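Local atomic coordinates of putative Lipoprotein (PDB entry 3U24), a protein that is of unknown function but binds zinc ions and probably belongs among the relatives of the zinc-dependent metallopeptidases. Residues A26-A31 against Q75-Q80; F81-L86 against I92-I97; I254-T259 against Y528-D533; E553-Y558 against K564-L569. One frame throughout, in Å; residues are numbered along the deposited sequence.

Contact 1: residues A26-A31 against Q75-Q80; sequences AQFSNA and QAKLKQ
K77 and L78, neighbours on helix 61-79, both rest against the aromatic ring of F28 on helix 25-39. The two helices stand side by side, with the CA atoms of F28 and K77 8.1 Å apart as the closest backbone pair, so a large side chain has to bridge the space. F28 does so: its ring is carried across because CG lies anti to the backbone N (chi1 162°). At the start of the second segment, Q75 turns its CB from F28 and lays its side chain on L101 and S102 of helix 88-111. K77 comes next, and its CB does the touching, 3.7 Å from CE1 of F28, approaching the ring obliquely. Beyond CG its chain runs extended, which carries NZ off the ring into a weak, long ion pair with D35, a residue known to bind zinc in this protein. A bound zinc ion also lies about 5 Å from the nearest atom of the K77 side chain. L78 then reaches the same ring obliquely, its CD2 3.7 Å from CE2 of F28 and 4.1 Å from CZ, the two side chains crossing at roughly a right angle. All the atom pairs meeting across the contact are carbon on carbon. The chemistry implies dispersion and burial of the F28 ring and L78, with the lysine lending its aliphatic base to the contact while its charged end stays on the exposed side.

Contact 2: residues F81-L86 against I92-I97; sequences FELKSL and IDYHLI. With ZN (zinc ion), chain C.
L83 and Y94 mark the closest backbone approach, with their CA atoms 8.5 Å apart: residues 81-86 form a connection holding a short 3-10 turn at 83-85, and 92-97 lie within helix 88-111. The turn is fastened by the O of E82, which accepts both S85 N and S85 OG, the hydroxyl at 2.7 Å in the carbonyl plane. Among the side chains Y94 is the hub. With CG anti to the backbone N (chi1 180°), its ring reaches into the connection, and L83 lays CD2 over one face in a CH-pi contact, 3.8 Å from the centroid and 9° off the normal. L86 brings CD1 to within 3.8 Å of Y94 CD2 by an oblique approach. The hydroxyl of Y94 reaches the O of F81 through a single water, 2.6 Å from Y94 OH. Replacing Y94 with an alanine would probably strip L83 CD2 of the face it rests on and leave that bridging water without its side-chain partner. The same L83 methyl also touches H95, 3.8 Å from CE1. H95 binds a zinc ion through NE2 at 2.0 Å, and a water sits 2.5 Å from the metal. The other ring nitrogen, ND1, bonds to the backbone O of T91, which fixes the rotation of the imidazole and would probably make NE2 a stronger electron-pair donor to the metal. The whole is a helix-loop-helix unit, helices 61-79 and 88-111, whose connection folds back onto the second helix beside a zinc-binding histidine.

Contact 3: residues I254-T259 against Y528-D533; sequences IQAGMT and YREIYD
E530, on helix 523-542, reaches G257 in the interhelical loop that joins helix 243-254 to helix 260-289, a loop-on-helix contact in a largely helical fold. The loop leaves its first helix at Q255, whose phi is positive, and T259 starts the next as its N-cap, with the amide of T259 bonded in turn to the side chain of Q262. Hydrogen bonding carries the polar part. The amide of G257 donates to E530 OE2 at 2.8 Å with an N-H...O angle of 146°, coming from above the carboxylate plane, 54° out of it. The other oxygen, OE1, accepts from a water at 2.7 Å that also donates to the O of Q255, so the two oxygens hold the loop at two points. Were E530 an alanine, the G257 amide would probably lose this acceptor and the water its carboxylate partner. Ionic contacts brace the helix itself: R529 meets D533 one turn on, its NE and NH2 both directed side-on at OD1, with NH2 at 2.8 Å the shorter bond, while R529 NH1 makes a second salt bridge to D270. Van der Waals contact completes the account. A256 lies close against E530 OE1, its CA at 3.3 Å and its CB at 3.6 Å. The apolar touch is made by M258, present as selenomethionine, which slides past E530 in the opposite direction, its side chain also lying on L263 and K266 of helix 260-289. Its chain bends at chi3 (97°), and the terminal CE comes to rest 3.7 Å from E530 CG.

Contact 4: residues E553-Y558 against K564-L569; sequences EKFLSY and KYIRQL
F555 and I566 bring the two segments to their closest backbone approach, CA to CA 6.8 Å, where the end of helix 548-555 and the turn after it face helix 563-571. I566 is the side chain that enters between two aromatic rings. Its CG2 lies 3.6 Å from F555 CD1 and 3.8 Å from Y558 CD2, and its CD1 sits over one face of F555, 4.3 Å from the ring centroid and 22° off the normal, a CH-pi contact. F555 offers that face because its CG stands anti to the backbone N (chi1 -176°). One turn along the helix, L569 puts CD1 3.7 Å from Y558 CE1, the two side chains crossing obliquely. The phenol end of Y558 is held from its own segment by K554 NZ, which donates to OH at 3.1 Å, while S557 OG and its amide both bond to the O of K554. The backbone O of Y558 is taken by K429. M437 of helix 435-451 touches both F555 and I566. The cross-contact is thus wholly apolar: methyls and ring carbons clamp the last two helices together, and polar bonds within the 553-558 segment fix how the tyrosine is presented.

Overall arrangement
Along the chain the four contacts follow one another, each closing before the next opens. Contacts 1 and 2 are close neighbours, their centres about 9 Å apart, because helix 61-79 carries one side of contact 1, against helix 25-39, and leads into the loop of contact 2. Contacts 3 and 4 have centres about 13 Å apart and join where I531 packs on F555 and K564 meets Q255. Contact 2 links the pairs: its centre is about 15 Å from that of contact 4, where I92 touches Y558 and L569, and Q255 reaches L96. Contacts 1 and 3 are farthest, about 28 Å between centres. Chain-terminal helices thus meet around helix 88-111, and contact 3 lies near the H408, H414 and E439 zinc site, its E530 side chain about 11 Å from that of E439 at the nearest atoms.

Contact 1: residues A26-A31 against Q75-Q80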
# COMPACT_ATOMS: atom_id res chain seq x y z
N ALA A 26 -4.57 -11.00 26.25
CA ALA A 26 -4.50 -11.96 25.14
C ALA A 26 -5.89 -12.49 24.83
O ALA A 26 -6.26 -12.60 23.66
CB ALA A 26 -3.53 -13.11 25.45
N GLN A 27 -6.68 -12.80 25.86
CA GLN A 27 -8.02 -13.28 25.63
C GLN A 27 -8.86 -12.20 24.98
O GLN A 27 -9.63 -12.48 24.10
CB GLN A 27 -8.68 -13.76 26.92
CG GLN A 27 -8.09 -15.07 27.42
CD GLN A 27 -8.54 -15.43 28.81
OE1 GLN A 27 -8.45 -14.63 29.75
NE2 GLN A 27 -9.02 -16.66 28.95
N PHE A 28 -8.67 -10.96 25.40
CA PHE A 28 -9.43 -9.88 24.85
C PHE A 28 -9.13 -9.67 23.38
O PHE A 28 -10.06 -9.54 22.63
CB PHE A 28 -9.17 -8.61 25.58
CG PHE A 28 -9.59 -7.42 24.81
CD1 PHE A 28 -10.94 -7.11 24.68
CD2 PHE A 28 -8.66 -6.64 24.17
CE1 PHE A 28 -11.33 -6.02 23.95
CE2 PHE A 28 -9.06 -5.55 23.44
CZ PHE A 28 -10.39 -5.25 23.33
N SER A 29 -7.85 -9.60 23.01
CA SER A 29 -7.41 -9.51 21.60
C SER A 29 -8.08 -10.53 20.71
O SER A 29 -8.57 -10.18 19.65
CB SER A 29 -5.91 -9.80 21.46
OG SER A 29 -5.14 -8.86 22.13
N ASN A 30 -8.05 -11.79 21.09
CA ASN A 30 -8.72 -12.82 20.30
C ASN A 30 -10.27 -12.63 20.24
O ASN A 30 -10.87 -12.78 19.16
CB ASN A 30 -8.28 -14.24 20.71
CG ASN A 30 -6.87 -14.60 20.17
OD1 ASN A 30 -6.50 -14.25 19.03
ND2 ASN A 30 -6.06 -15.26 21.01
N ALA A 31 -10.89 -12.22 21.35
CA ALA A 31 -12.33 -11.94 21.34
C ALA A 31 -12.65 -10.72 20.49
O ALA A 31 -13.68 -10.66 19.85
CB ALA A 31 -12.86 -11.75 22.75
N GLN A 75 -14.18 -0.24 22.69
CA GLN A 75 -13.44 0.80 23.42
C GLN A 75 -13.60 0.68 24.93
O GLN A 75 -12.62 0.84 25.65
CB GLN A 75 -13.86 2.20 23.01
CG GLN A 75 -13.12 2.68 21.78
CD GLN A 75 -13.69 3.98 21.23
OE1 GLN A 75 -14.84 4.38 21.54
NE2 GLN A 75 -12.88 4.64 20.43
N ALA A 76 -14.81 0.39 25.41
CA ALA A 76 -15.03 0.32 26.87
C ALA A 76 -14.32 -0.93 27.45
O ALA A 76 -13.80 -0.86 28.55
CB ALA A 76 -16.51 0.36 27.26
N LYS A 77 -14.25 -2.01 26.68
CA LYS A 77 -13.48 -3.19 27.08
C LYS A 77 -11.97 -2.89 27.11
O LYS A 77 -11.26 -3.31 28.03
CB LYS A 77 -13.74 -4.35 26.14
CG LYS A 77 -15.11 -4.99 26.31
CD LYS A 77 -15.35 -6.05 25.23
CE LYS A 77 -16.59 -6.90 25.52
NZ LYS A 77 -16.84 -7.86 24.41
N LEU A 78 -11.49 -2.14 26.12
CA LEU A 78 -10.10 -1.72 26.10
C LEU A 78 -9.71 -0.97 27.34
O LEU A 78 -8.64 -1.21 27.89
CB LEU A 78 -9.77 -0.78 24.94
CG LEU A 78 -9.01 -1.24 23.73
CD1 LEU A 78 -8.57 -0.00 22.88
CD2 LEU A 78 -7.86 -2.14 24.10
N LYS A 79 -10.55 -0.00 27.71
CA LYS A 79 -10.25 0.89 28.83
C LYS A 79 -10.18 0.17 30.18
O LYS A 79 -9.68 0.71 31.13
CB LYS A 79 -11.26 2.06 28.93
CG LYS A 79 -10.88 3.31 28.14
CD LYS A 79 -12.02 4.34 28.10
CE LYS A 79 -12.75 4.37 26.73
NZ LYS A 79 -14.24 4.54 26.80
N GLN A 80 -10.70 -1.04 30.26
CA GLN A 80 -10.50 -1.88 31.43
C GLN A 80 -9.06 -2.34 31.68
O GLN A 80 -8.77 -2.82 32.75
CB GLN A 80 -11.39 -3.13 31.35
CG GLN A 80 -12.59 -3.08 32.26
CD GLN A 80 -13.87 -3.31 31.52
OE1 GLN A 80 -14.19 -4.44 31.11
NE2 GLN A 80 -14.62 -2.23 31.32

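Contact 2: residues F81-L86 against I92-I97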
# COMPACT_ATOMS: atom_id res chain seq x y z
N PHE A 81 -8.17 -2.25 30.70
CA PHE A 81 -6.81 -2.75 30.89
C PHE A 81 -5.91 -1.61 31.24
O PHE A 81 -5.85 -0.62 30.49
CB PHE A 81 -6.29 -3.44 29.61
CG PHE A 81 -6.97 -4.74 29.34
CD1 PHE A 81 -6.61 -5.88 30.03
CD2 PHE A 81 -8.02 -4.81 28.45
CE1 PHE A 81 -7.27 -7.07 29.82
CE2 PHE A 81 -8.68 -6.00 28.22
CZ PHE A 81 -8.30 -7.14 28.91
N GLU A 82 -5.21 -1.74 32.36
CA GLU A 82 -4.13 -0.82 32.73
C GLU A 82 -2.99 -0.97 31.76
O GLU A 82 -2.50 -2.08 31.53
CB GLU A 82 -3.61 -1.10 34.15
CG GLU A 82 -4.55 -0.57 35.23
CD GLU A 82 -4.29 -1.16 36.62
OE1 GLU A 82 -3.38 -2.03 36.79
OE2 GLU A 82 -5.03 -0.76 37.56
N LEU A 83 -2.54 0.14 31.21
CA LEU A 83 -1.41 0.15 30.29
C LEU A 83 -0.08 -0.32 30.91
O LEU A 83 0.77 -0.84 30.20
CB LEU A 83 -1.27 1.55 29.68
CG LEU A 83 -2.36 1.75 28.61
CD1 LEU A 83 -2.92 3.16 28.60
CD2 LEU A 83 -1.81 1.34 27.26
N LYS A 84 0.09 -0.18 32.21
CA LYS A 84 1.26 -0.72 32.91
C LYS A 84 1.19 -2.24 33.06
O LYS A 84 2.14 -2.86 33.47
CB LYS A 84 1.39 -0.10 34.32
CG LYS A 84 1.90 1.34 34.37
CD LYS A 84 2.00 1.85 35.82
CE LYS A 84 2.18 3.37 35.93
NZ LYS A 84 3.52 3.87 35.50
N SER A 85 0.03 -2.84 32.79
CA SER A 85 -0.11 -4.28 32.93
C SER A 85 0.28 -5.04 31.66
O SER A 85 0.14 -6.25 31.63
CB SER A 85 -1.55 -4.67 33.35
OG SER A 85 -2.51 -4.65 32.26
N LEU A 86 0.82 -4.36 30.64
CA LEU A 86 0.97 -4.96 29.30
C LEU A 86 2.42 -5.19 28.91
O LEU A 86 3.27 -4.41 29.22
CB LEU A 86 0.32 -4.06 28.25
CG LEU A 86 -1.17 -3.75 28.39
CD1 LEU A 86 -1.62 -2.93 27.19
CD2 LEU A 86 -2.01 -5.01 28.60
N ILE A 92 1.60 -2.69 21.81
CA ILE A 92 1.45 -2.44 20.36
C ILE A 92 0.05 -2.82 19.88
O ILE A 92 -0.65 -2.00 19.27
CB ILE A 92 2.54 -3.13 19.53
CG1 ILE A 92 3.89 -2.44 19.84
CG2 ILE A 92 2.19 -3.06 18.04
CD1 ILE A 92 5.10 -3.29 19.50
N ASP A 93 -0.40 -4.03 20.21
CA ASP A 93 -1.76 -4.44 19.89
C ASP A 93 -2.83 -3.50 20.48
O ASP A 93 -3.82 -3.16 19.80
CB ASP A 93 -2.02 -5.89 20.30
CG ASP A 93 -1.17 -6.90 19.50
OD1 ASP A 93 -0.48 -6.46 18.56
OD2 ASP A 93 -1.18 -8.10 19.81
N TYR A 94 -2.63 -3.07 21.72
CA TYR A 94 -3.56 -2.18 22.39
C TYR A 94 -3.72 -0.92 21.53
O TYR A 94 -4.83 -0.54 21.20
CB TYR A 94 -3.07 -1.81 23.80
CG TYR A 94 -3.98 -0.88 24.57
CD1 TYR A 94 -4.08 0.45 24.23
CD2 TYR A 94 -4.72 -1.34 25.65
CE1 TYR A 94 -4.93 1.30 24.93
CE2 TYR A 94 -5.53 -0.49 26.37
CZ TYR A 94 -5.64 0.83 25.99
OH TYR A 94 -6.46 1.69 26.69
N HIS A 95 -2.59 -0.31 21.16
CA HIS A 95 -2.63 0.92 20.41
C HIS A 95 -3.17 0.78 19.00
O HIS A 95 -3.93 1.64 18.52
CB HIS A 95 -1.28 1.62 20.46
CG HIS A 95 -0.98 2.21 21.79
ND1 HIS A 95 -0.48 1.47 22.83
CD2 HIS A 95 -1.21 3.48 22.27
CE1 HIS A 95 -0.35 2.27 23.90
NE2 HIS A 95 -0.77 3.50 23.56
N LEU A 96 -2.81 -0.29 18.32
CA LEU A 96 -3.34 -0.56 17.01
C LEU A 96 -4.86 -0.74 17.08
O LEU A 96 -5.56 -0.19 16.25
CB LEU A 96 -2.67 -1.79 16.42
CG LEU A 96 -1.21 -1.66 16.00
CD1 LEU A 96 -0.77 -3.05 15.47
CD2 LEU A 96 -0.95 -0.53 14.97
N ILE A 97 -5.36 -1.47 18.07
CA ILE A 97 -6.79 -1.60 18.24
C ILE A 97 -7.47 -0.25 18.55
O ILE A 97 -8.48 0.10 17.91
CB ILE A 97 -7.14 -2.66 19.32
CG1 ILE A 97 -6.80 -4.08 18.80
CG2 ILE A 97 -8.59 -2.58 19.70
CD1 ILE A 97 -6.79 -5.15 19.89
ZN ZN C . -0.90 5.02 24.82
O HOH W 1 -6.79 1.54 29.24
O HOH W 2 0.57 4.68 26.86

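Contact 3: residues I254-T259 against Y528-D533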
# COMPACT_ATOMS: atom_id res chain seq x y z
N ILE A 254 -1.26 6.95 9.15
CA ILE A 254 0.21 6.89 9.21
C ILE A 254 0.71 6.75 10.65
O ILE A 254 1.65 6.04 10.93
CB ILE A 254 0.77 8.17 8.60
CG1 ILE A 254 0.27 8.35 7.15
CG2 ILE A 254 2.29 8.21 8.62
CD1 ILE A 254 0.66 7.25 6.15
N GLN A 255 0.03 7.42 11.57
CA GLN A 255 0.39 7.41 12.97
C GLN A 255 1.80 7.89 13.16
O GLN A 255 2.54 7.37 13.98
CB GLN A 255 0.15 6.03 13.61
CG GLN A 255 -1.28 5.57 13.62
CD GLN A 255 -1.48 4.28 14.40
OE1 GLN A 255 -1.61 3.19 13.81
NE2 GLN A 255 -1.54 4.40 15.70
N ALA A 256 2.15 8.91 12.42
CA ALA A 256 3.44 9.57 12.52
C ALA A 256 3.49 10.37 13.82
O ALA A 256 2.46 10.74 14.42
CB ALA A 256 3.64 10.53 11.36
N GLY A 257 4.73 10.65 14.18
CA GLY A 257 5.07 11.50 15.30
C GLY A 257 5.20 12.95 14.90
O GLY A 257 5.90 13.69 15.55
N MSE A 258 4.54 13.35 13.82
CA MSE A 258 4.47 14.76 13.42
C MSE A 258 3.16 14.98 12.63
O MSE A 258 2.46 14.00 12.29
CB MSE A 258 5.69 15.13 12.59
CG MSE A 258 5.72 14.45 11.23
SE MSE A 258 7.39 14.75 10.18
CE MSE A 258 8.44 13.11 10.55
N THR A 259 2.81 16.24 12.37
CA THR A 259 1.64 16.52 11.50
C THR A 259 2.02 16.39 10.02
O THR A 259 3.21 16.33 9.67
CB THR A 259 1.12 17.95 11.70
OG1 THR A 259 2.13 18.85 11.24
CG2 THR A 259 0.77 18.24 13.17
N TYR A 528 10.24 6.62 6.21
CA TYR A 528 11.65 6.87 5.98
C TYR A 528 12.22 7.99 6.86
O TYR A 528 13.27 7.83 7.50
CB TYR A 528 11.86 7.19 4.51
CG TYR A 528 13.17 7.86 4.18
CD1 TYR A 528 14.38 7.22 4.40
CD2 TYR A 528 13.18 9.13 3.61
CE1 TYR A 528 15.58 7.83 4.06
CE2 TYR A 528 14.37 9.75 3.29
CZ TYR A 528 15.56 9.11 3.52
OH TYR A 528 16.73 9.75 3.20
N ARG A 529 11.53 9.11 6.91
CA ARG A 529 12.03 10.28 7.63
C ARG A 529 12.05 9.99 9.11
O ARG A 529 13.04 10.29 9.79
CB ARG A 529 11.16 11.52 7.34
CG ARG A 529 11.85 12.88 7.52
CD ARG A 529 13.09 13.09 6.64
NE ARG A 529 14.33 13.05 7.42
CZ ARG A 529 15.57 13.10 6.91
NH1 ARG A 529 15.81 13.22 5.60
NH2 ARG A 529 16.60 13.04 7.74
N GLU A 530 10.98 9.36 9.63
CA GLU A 530 10.96 9.04 11.07
C GLU A 530 12.03 8.04 11.47
O GLU A 530 12.61 8.18 12.51
CB GLU A 530 9.58 8.55 11.55
CG GLU A 530 8.54 9.62 11.76
CD GLU A 530 7.31 9.09 12.51
OE1 GLU A 530 6.49 8.41 11.89
OE2 GLU A 530 7.19 9.32 13.73
N ILE A 531 12.28 7.03 10.64
CA ILE A 531 13.30 6.01 10.93
C ILE A 531 14.72 6.60 10.90
O ILE A 531 15.51 6.39 11.86
CB ILE A 531 13.20 4.80 9.97
CG1 ILE A 531 11.88 4.04 10.19
CG2 ILE A 531 14.36 3.83 10.18
CD1 ILE A 531 11.58 2.99 9.13
N TYR A 532 15.04 7.34 9.85
CA TYR A 532 16.35 8.00 9.74
C TYR A 532 16.56 9.00 10.88
O TYR A 532 17.61 8.97 11.52
CB TYR A 532 16.53 8.71 8.39
CG TYR A 532 17.97 9.01 8.06
CD1 TYR A 532 18.59 10.18 8.52
CD2 TYR A 532 18.73 8.13 7.29
CE1 TYR A 532 19.93 10.46 8.21
CE2 TYR A 532 20.09 8.37 6.99
CZ TYR A 532 20.69 9.54 7.47
OH TYR A 532 22.03 9.79 7.17
N ASP A 533 15.60 9.87 11.13
CA ASP A 533 15.73 10.83 12.25
C ASP A 533 15.81 10.09 13.61
O ASP A 533 16.62 10.44 14.43
CB ASP A 533 14.58 11.83 12.30
CG ASP A 533 14.54 12.75 11.07
OD1 ASP A 533 15.59 12.88 10.36
OD2 ASP A 533 13.43 13.34 10.84
O HOH W 3 5.09 6.59 13.35

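Contact 4: residues E553-Y558 against K564-L569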
# COMPACT_ATOMS: atom_id res chain seq x y z
N GLU A 553 18.54 -4.57 14.52
CA GLU A 553 17.88 -5.79 14.99
C GLU A 553 16.83 -5.49 16.07
O GLU A 553 15.76 -6.10 16.11
CB GLU A 553 18.90 -6.81 15.49
CG GLU A 553 19.68 -7.41 14.32
CD GLU A 553 20.89 -8.25 14.71
OE1 GLU A 553 21.03 -8.62 15.90
OE2 GLU A 553 21.70 -8.57 13.82
N LYS A 554 17.13 -4.53 16.91
CA LYS A 554 16.17 -4.15 17.93
C LYS A 554 14.98 -3.43 17.27
O LYS A 554 13.81 -3.72 17.62
CB LYS A 554 16.84 -3.25 18.97
CG LYS A 554 15.91 -2.80 20.09
CD LYS A 554 15.69 -3.88 21.15
CE LYS A 554 15.12 -3.28 22.44
NZ LYS A 554 14.15 -4.24 23.05
N PHE A 555 15.27 -2.53 16.32
CA PHE A 555 14.20 -1.87 15.56
C PHE A 555 13.27 -2.86 14.90
O PHE A 555 12.05 -2.68 14.97
CB PHE A 555 14.75 -0.90 14.52
CG PHE A 555 13.69 -0.13 13.80
CD1 PHE A 555 13.19 1.03 14.33
CD2 PHE A 555 13.17 -0.58 12.61
CE1 PHE A 555 12.21 1.74 13.69
CE2 PHE A 555 12.20 0.14 11.93
CZ PHE A 555 11.70 1.28 12.50
N LEU A 556 13.81 -3.90 14.29
CA LEU A 556 13.01 -4.84 13.56
C LEU A 556 12.29 -5.85 14.46
O LEU A 556 11.48 -6.62 13.97
CB LEU A 556 13.83 -5.59 12.52
CG LEU A 556 14.50 -4.75 11.44
CD1 LEU A 556 15.61 -5.52 10.76
CD2 LEU A 556 13.45 -4.25 10.45
N SER A 557 12.52 -5.81 15.76
CA SER A 557 12.04 -6.89 16.64
C SER A 557 10.59 -6.69 17.03
O SER A 557 9.97 -7.61 17.46
CB SER A 557 12.87 -7.01 17.93
OG SER A 557 12.79 -5.84 18.75
N TYR A 558 10.04 -5.49 16.83
CA TYR A 558 8.67 -5.19 17.20
C TYR A 558 7.65 -5.51 16.10
O TYR A 558 6.44 -5.44 16.33
CB TYR A 558 8.57 -3.70 17.57
CG TYR A 558 9.44 -3.34 18.75
CD1 TYR A 558 8.96 -3.47 20.04
CD2 TYR A 558 10.74 -2.93 18.59
CE1 TYR A 558 9.74 -3.17 21.13
CE2 TYR A 558 11.53 -2.62 19.67
CZ TYR A 558 11.02 -2.73 20.93
OH TYR A 558 11.80 -2.44 22.03
N LYS A 564 6.71 5.58 15.60
CA LYS A 564 6.76 6.31 16.84
C LYS A 564 6.63 5.42 18.07
O LYS A 564 7.15 5.75 19.13
CB LYS A 564 5.75 7.44 16.93
CG LYS A 564 4.29 7.05 16.91
CD LYS A 564 3.47 8.24 17.42
CE LYS A 564 2.00 8.20 17.04
NZ LYS A 564 1.19 8.97 18.04
N TYR A 565 5.92 4.31 17.94
CA TYR A 565 5.78 3.40 19.06
C TYR A 565 7.07 2.60 19.27
O TYR A 565 7.49 2.38 20.41
CB TYR A 565 4.50 2.54 18.89
CG TYR A 565 3.21 3.36 19.08
CD1 TYR A 565 3.02 4.20 20.25
CD2 TYR A 565 2.18 3.34 18.12
CE1 TYR A 565 1.86 4.97 20.44
CE2 TYR A 565 1.01 4.10 18.30
CZ TYR A 565 0.84 4.92 19.46
OH TYR A 565 -0.33 5.68 19.66
N ILE A 566 7.70 2.20 18.18
CA ILE A 566 8.99 1.55 18.27
C ILE A 566 10.02 2.46 18.93
O ILE A 566 10.74 2.02 19.84
CB ILE A 566 9.52 1.07 16.92
CG1 ILE A 566 8.60 -0.02 16.34
CG2 ILE A 566 10.95 0.54 17.08
CD1 ILE A 566 8.87 -0.28 14.86
N ARG A 567 10.04 3.72 18.53
CA ARG A 567 10.90 4.71 19.15
C ARG A 567 10.63 4.81 20.64
O ARG A 567 11.55 4.79 21.44
CB ARG A 567 10.67 6.08 18.53
CG ARG A 567 11.41 7.21 19.21
CD ARG A 567 11.29 8.54 18.43
NE ARG A 567 11.92 9.59 19.24
CZ ARG A 567 11.33 10.21 20.27
NH1 ARG A 567 10.08 9.95 20.61
NH2 ARG A 567 12.00 11.12 20.94
N GLN A 568 9.36 4.96 21.00
CA GLN A 568 8.98 5.13 22.42
C GLN A 568 9.43 3.89 23.23
O GLN A 568 9.99 4.04 24.32
CB GLN A 568 7.46 5.37 22.54
CG GLN A 568 6.96 5.99 23.84
CD GLN A 568 5.54 6.63 23.75
OE1 GLN A 568 5.06 7.06 22.66
NE2 GLN A 568 4.86 6.71 24.91
N LEU A 569 9.25 2.69 22.70
CA LEU A 569 9.62 1.48 23.45
C LEU A 569 11.13 1.38 23.56
O LEU A 569 11.62 1.00 24.60
CB LEU A 569 9.04 0.19 22.85
CG LEU A 569 7.51 0.16 22.90
CD1 LEU A 569 6.94 -0.82 21.86
CD2 LEU A 569 7.00 -0.14 24.30